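Local coordinates for protein AA9 family lytic polysaccharide monooxygenase cel61B (PDB 2VTC) that oxidatively cleaves glycosidic bonds in crystalline and amorphous polysaccharides such as cellulose, using an active-site copper, a reducing agent and O2 or H2O2, at residues Y110-G122 and N131-N143. Residues are numbered along the deposited sequence; the frame is centred on the assembly and turned at random.
Sequences YGPIVTYVVECSG and NLRWVKIQEAGIN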
loop_
_atom_site.group_PDB
_atom_site.type_symbol
_atom_site.label_atom_id
_atom_site.label_comp_id
_atom_site.label_asym_id
_atom_site.label_seq_id
_atom_site.Cartn_x
_atom_site.Cartn_y
_atom_site.Cartn_z
ATOM N N TYR A 110 2.026 4.239 -15.814
ATOM C CA TYR A 110 0.575 4.390 -15.872
ATOM C C TYR A 110 -0.127 3.881 -14.609
ATOM O O TYR A 110 0.028 2.713 -14.242
ATOM C CB TYR A 110 -0.002 3.611 -17.052
ATOM C CG TYR A 110 0.444 4.069 -18.438
ATOM C CD1 TYR A 110 -0.279 5.047 -19.120
ATOM C CD2 TYR A 110 1.560 3.511 -19.056
ATOM C CE1 TYR A 110 0.106 5.458 -20.401
ATOM C CE2 TYR A 110 1.960 3.922 -20.338
ATOM C CZ TYR A 110 1.220 4.897 -20.988
ATOM O OH TYR A 110 1.593 5.315 -22.253
ATOM N N GLY A 111 -0.935 4.737 -13.991
ATOM C CA GLY A 111 -1.802 4.292 -12.907
ATOM C C GLY A 111 -1.785 5.140 -11.652
ATOM O O GLY A 111 -0.821 5.889 -11.388
ATOM N N PRO A 112 -2.850 4.980 -10.832
ATOM C CA PRO A 112 -2.979 5.732 -9.583
ATOM C C PRO A 112 -2.209 5.112 -8.406
ATOM O O PRO A 112 -1.729 3.980 -8.483
ATOM C CB PRO A 112 -4.475 5.658 -9.297
ATOM C CG PRO A 112 -4.866 4.270 -9.799
ATOM C CD PRO A 112 -4.005 4.099 -11.064
ATOM N N ILE A 113 -2.140 5.880 -7.331
ATOM C CA ILE A 113 -1.493 5.465 -6.081
ATOM C C ILE A 113 -2.459 5.758 -4.942
ATOM O O ILE A 113 -2.997 6.865 -4.858
ATOM C CB ILE A 113 -0.165 6.252 -5.856
ATOM C CG1 ILE A 113 0.799 6.013 -7.036
ATOM C CG2 ILE A 113 0.463 5.874 -4.510
ATOM C CD1 ILE A 113 2.160 6.648 -6.871
ATOM N N VAL A 114 -2.707 4.745 -4.092
ATOM C CA VAL A 114 -3.630 4.912 -2.955
ATOM C C VAL A 114 -2.983 4.326 -1.685
ATOM O O VAL A 114 -2.182 3.381 -1.766
ATOM C CB VAL A 114 -5.002 4.212 -3.219
ATOM C CG1 VAL A 114 -5.767 4.860 -4.396
ATOM C CG2 VAL A 114 -4.812 2.702 -3.480
ATOM N N THR A 115 -3.328 4.909 -0.530
ATOM C CA THR A 115 -2.859 4.403 0.771
ATOM C C THR A 115 -4.026 4.335 1.755
ATOM O O THR A 115 -4.866 5.240 1.817
ATOM C CB THR A 115 -1.732 5.280 1.361
ATOM O OG1 THR A 115 -0.745 5.495 0.341
ATOM C CG2 THR A 115 -1.037 4.607 2.542
ATOM N N TYR A 116 -4.052 3.243 2.519
ATOM C CA TYR A 116 -5.123 3.005 3.503
ATOM C C TYR A 116 -4.498 2.801 4.883
ATOM O O TYR A 116 -3.292 2.485 5.003
ATOM C CB TYR A 116 -5.916 1.737 3.144
ATOM C CG TYR A 116 -6.586 1.732 1.778
ATOM C CD1 TYR A 116 -7.923 2.093 1.625
ATOM C CD2 TYR A 116 -5.870 1.331 0.633
ATOM C CE1 TYR A 116 -8.539 2.100 0.363
ATOM C CE2 TYR A 116 -6.469 1.330 -0.622
ATOM C CZ TYR A 116 -7.803 1.700 -0.750
ATOM O OH TYR A 116 -8.410 1.671 -1.996
ATOM N N VAL A 117 -5.339 2.930 5.910
ATOM C CA VAL A 117 -4.946 2.596 7.291
ATOM C C VAL A 117 -6.032 1.746 7.959
ATOM O O VAL A 117 -7.197 1.860 7.620
ATOM C CB VAL A 117 -4.632 3.876 8.110
ATOM C CG1 VAL A 117 -5.856 4.757 8.249
ATOM C CG2 VAL A 117 -3.989 3.543 9.479
ATOM N N VAL A 118 -5.606 0.853 8.844
ATOM C CA VAL A 118 -6.515 0.035 9.637
ATOM C C VAL A 118 -5.982 -0.040 11.077
ATOM O O VAL A 118 -4.765 -0.108 11.306
ATOM C CB VAL A 118 -6.602 -1.392 9.089
ATOM C CG1 VAL A 118 -5.329 -2.122 9.363
ATOM C CG2 VAL A 118 -7.722 -2.140 9.741
ATOM N N GLU A 119 -6.904 -0.069 12.040
ATOM C CA GLU A 119 -6.519 -0.288 13.435
ATOM C C GLU A 119 -6.459 -1.783 13.794
ATOM O O GLU A 119 -7.207 -2.599 13.250
ATOM C CB GLU A 119 -7.471 0.467 14.375
ATOM C CG GLU A 119 -6.950 0.506 15.827
ATOM C CD GLU A 119 -7.875 1.249 16.799
ATOM O OE1 GLU A 119 -8.879 1.854 16.367
ATOM O OE2 GLU A 119 -7.558 1.206 18.016
ATOM N N CYS A 120 -5.575 -2.130 14.729
ATOM C CA CYS A 120 -5.454 -3.498 15.217
ATOM C C CYS A 120 -6.070 -3.619 16.593
ATOM O O CYS A 120 -5.917 -2.702 17.409
ATOM C CB CYS A 120 -3.989 -3.915 15.329
ATOM S SG CYS A 120 -3.122 -3.849 13.713
ATOM N N SER A 121 -6.756 -4.736 16.811
ATOM C CA SER A 121 -7.166 -5.121 18.168
ATOM C C SER A 121 -5.960 -5.839 18.755
ATOM O O SER A 121 -5.591 -6.903 18.278
ATOM C CB SER A 121 -8.356 -6.062 18.116
ATOM O OG SER A 121 -8.669 -6.495 19.440
ATOM N N GLY A 122 -5.361 -5.281 19.797
ATOM C CA GLY A 122 -4.105 -5.809 20.306
ATOM C C GLY A 122 -2.947 -5.349 19.437
ATOM O O GLY A 122 -3.090 -4.386 18.681
ATOM N N ASN A 131 -9.354 -9.712 9.378
ATOM C CA ASN A 131 -10.318 -8.909 10.139
ATOM C C ASN A 131 -10.037 -7.417 10.083
ATOM O O ASN A 131 -10.775 -6.615 10.660
ATOM C CB ASN A 131 -10.372 -9.378 11.601
ATOM C CG ASN A 131 -10.935 -10.762 11.739
ATOM O OD1 ASN A 131 -11.651 -11.249 10.864
ATOM N ND2 ASN A 131 -10.614 -11.411 12.843
ATOM N N LEU A 132 -8.962 -7.037 9.388
ATOM C CA LEU A 132 -8.618 -5.618 9.253
ATOM C C LEU A 132 -9.625 -4.900 8.353
ATOM O O LEU A 132 -10.089 -5.459 7.355
ATOM C CB LEU A 132 -7.194 -5.446 8.721
ATOM C CG LEU A 132 -6.066 -5.879 9.663
ATOM C CD1 LEU A 132 -4.723 -5.837 8.953
ATOM C CD2 LEU A 132 -6.035 -4.997 10.937
ATOM N N ARG A 133 -9.971 -3.671 8.733
ATOM C CA ARG A 133 -10.920 -2.845 7.960
ATOM C C ARG A 133 -10.239 -1.541 7.594
ATOM O O ARG A 133 -9.716 -0.844 8.446
ATOM C CB ARG A 133 -12.236 -2.594 8.731
ATOM C CG ARG A 133 -12.934 -3.886 9.223
ATOM C CD ARG A 133 -14.248 -3.606 9.993
ATOM N NE ARG A 133 -15.164 -2.881 9.122
ATOM C CZ ARG A 133 -16.057 -3.463 8.322
ATOM N NH1 ARG A 133 -16.223 -4.780 8.353
ATOM N NH2 ARG A 133 -16.806 -2.719 7.521
ATOM N N TRP A 134 -10.211 -1.221 6.296
ATOM C CA TRP A 134 -9.342 -0.182 5.787
ATOM C C TRP A 134 -10.052 1.121 5.488
ATOM O O TRP A 134 -11.174 1.128 4.991
ATOM C CB TRP A 134 -8.714 -0.709 4.485
ATOM C CG TRP A 134 -7.951 -1.955 4.751
ATOM C CD1 TRP A 134 -8.387 -3.246 4.561
ATOM C CD2 TRP A 134 -6.624 -2.048 5.268
ATOM N NE1 TRP A 134 -7.415 -4.142 4.947
ATOM C CE2 TRP A 134 -6.313 -3.437 5.368
ATOM C CE3 TRP A 134 -5.670 -1.099 5.689
ATOM C CZ2 TRP A 134 -5.086 -3.898 5.859
ATOM C CZ3 TRP A 134 -4.438 -1.571 6.179
ATOM C CH2 TRP A 134 -4.171 -2.964 6.257
ATOM N N VAL A 135 -9.365 2.218 5.809
ATOM C CA VAL A 135 -9.851 3.562 5.554
ATOM C C VAL A 135 -8.870 4.283 4.628
ATOM O O VAL A 135 -7.700 4.352 4.929
ATOM C CB VAL A 135 -9.990 4.325 6.900
ATOM C CG1 VAL A 135 -10.376 5.764 6.681
ATOM C CG2 VAL A 135 -11.040 3.625 7.782
ATOM N N LYS A 136 -9.361 4.799 3.497
ATOM C CA LYS A 136 -8.472 5.496 2.545
ATOM C C LYS A 136 -7.995 6.834 3.111
ATOM O O LYS A 136 -8.819 7.661 3.502
ATOM C CB LYS A 136 -9.198 5.730 1.223
ATOM C CG LYS A 136 -8.290 6.324 0.123
ATOM C CD LYS A 136 -9.086 6.619 -1.143
ATOM C CE LYS A 136 -9.167 5.402 -2.084
ATOM N NZ LYS A 136 -10.136 5.625 -3.215
ATOM N N ILE A 137 -6.679 7.043 3.142
ATOM C CA ILE A 137 -6.112 8.310 3.639
ATOM C C ILE A 137 -5.306 9.094 2.590
ATOM O O ILE A 137 -4.882 10.230 2.847
ATOM C CB ILE A 137 -5.258 8.107 4.932
ATOM C CG1 ILE A 137 -4.050 7.185 4.670
ATOM C CG2 ILE A 137 -6.162 7.590 6.065
ATOM C CD1 ILE A 137 -2.912 7.338 5.650
ATOM N N GLN A 138 -5.104 8.489 1.422
ATOM C CA GLN A 138 -4.385 9.135 0.312
ATOM C C GLN A 138 -4.809 8.518 -1.023
ATOM O O GLN A 138 -4.981 7.308 -1.134
ATOM C CB GLN A 138 -2.869 9.004 0.529
ATOM C CG GLN A 138 -1.947 9.565 -0.590
ATOM C CD GLN A 138 -1.757 8.588 -1.756
ATOM O OE1 GLN A 138 -1.659 7.358 -1.571
ATOM N NE2 GLN A 138 -1.690 9.136 -2.975
ATOM N N GLU A 139 -5.016 9.368 -2.025
ATOM C CA GLU A 139 -5.222 8.879 -3.392
ATOM C C GLU A 139 -4.721 9.903 -4.414
ATOM O O GLU A 139 -4.835 11.123 -4.206
ATOM C CB GLU A 139 -6.697 8.532 -3.669
ATOM C CG GLU A 139 -7.679 9.708 -3.542
ATOM C CD GLU A 139 -9.110 9.371 -3.877
ATOM O OE1 GLU A 139 -9.411 8.193 -4.213
ATOM O OE2 GLU A 139 -9.954 10.306 -3.829
ATOM N N ALA A 140 -4.151 9.399 -5.499
ATOM C CA ALA A 140 -3.667 10.278 -6.576
ATOM C C ALA A 140 -3.826 9.535 -7.887
ATOM O O ALA A 140 -3.487 8.347 -7.995
ATOM C CB ALA A 140 -2.217 10.688 -6.343
ATOM N N GLY A 141 -4.329 10.239 -8.904
ATOM C CA GLY A 141 -4.616 9.618 -10.197
ATOM C C GLY A 141 -3.841 10.263 -11.331
ATOM O O GLY A 141 -2.608 10.315 -11.284
ATOM N N ILE A 142 -4.577 10.743 -12.338
ATOM C CA ILE A 142 -3.983 11.409 -13.527
ATOM C C ILE A 142 -4.246 12.919 -13.447
ATOM O O ILE A 142 -5.321 13.335 -13.019
ATOM C CB ILE A 142 -4.562 10.811 -14.837
ATOM C CG1 ILE A 142 -3.736 11.252 -16.065
ATOM C CG2 ILE A 142 -6.048 11.154 -15.021
ATOM C CD1 ILE A 142 -4.123 10.553 -17.349
ATOM N N ASN A 143 -3.242 13.716 -13.814
ATOM C CA ASN A 143 -3.404 15.150 -13.988
ATOM C C ASN A 143 -4.030 15.336 -15.374
ATOM O O ASN A 143 -3.426 14.951 -16.367
ATOM C CB ASN A 143 -2.032 15.825 -13.857
ATOM C CG ASN A 143 -2.086 17.323 -14.091
ATOM O OD1 ASN A 143 -2.779 17.787 -14.985
ATOM N ND2 ASN A 143 -1.356 18.084 -13.276
#
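Ile-113 and Ala-140 exchange backbone hydrogen bonds, as do Val-117 and Val-135, setting strands 113-119 and 133-140 antiparallel. Between these pairs strand 133-140 carries a classic beta bulge, Ile-137 and Gln-138 both facing Thr-115: Thr-115 O accepts from Ile-137 N (2.9 Å) and Gln-138 N (3.3 Å), while Thr-115 N returns a bond to Gln-138 O.

Beside the bulge, Thr-115 OG1, also hydrogen-bonded to His-178 ND1, donates to Gln-138 OE1 at 2.8 Å. Gln-138 folds back at chi2 (-82°), which also brings NE2 to Ile-113 O in a weak hydrogen bond of 3.2 Å. With an alanine here both amide contacts would go, and the Thr-115 hydroxyl would probably be left without its acceptor on this strand.

Val-118 CG1 makes a CH-pi contact over one face of the Trp-134 six-membered ring, 3.6 Å from its centroid, and presses against Leu-132 CD2 (3.4 Å). On the face shared by Val-114 and Tyr-116, CE1 of the Tyr-116 ring meets Lys-136 CB at 3.8 Å; within the strand, Lys-136 NZ forms a salt bridge with Glu-139 OE1, and it also bonds Pro-242 O and Pro-244 O.

Strand 172-182 pairs antiparallel with the other edge of 113-119, continuing the beta-sandwich sheet of this AA9 enzyme. Strand 160-164 packs on Thr-115, Ile-137 and Gln-138, and helix 150-156 on Ile-113 and Ala-140.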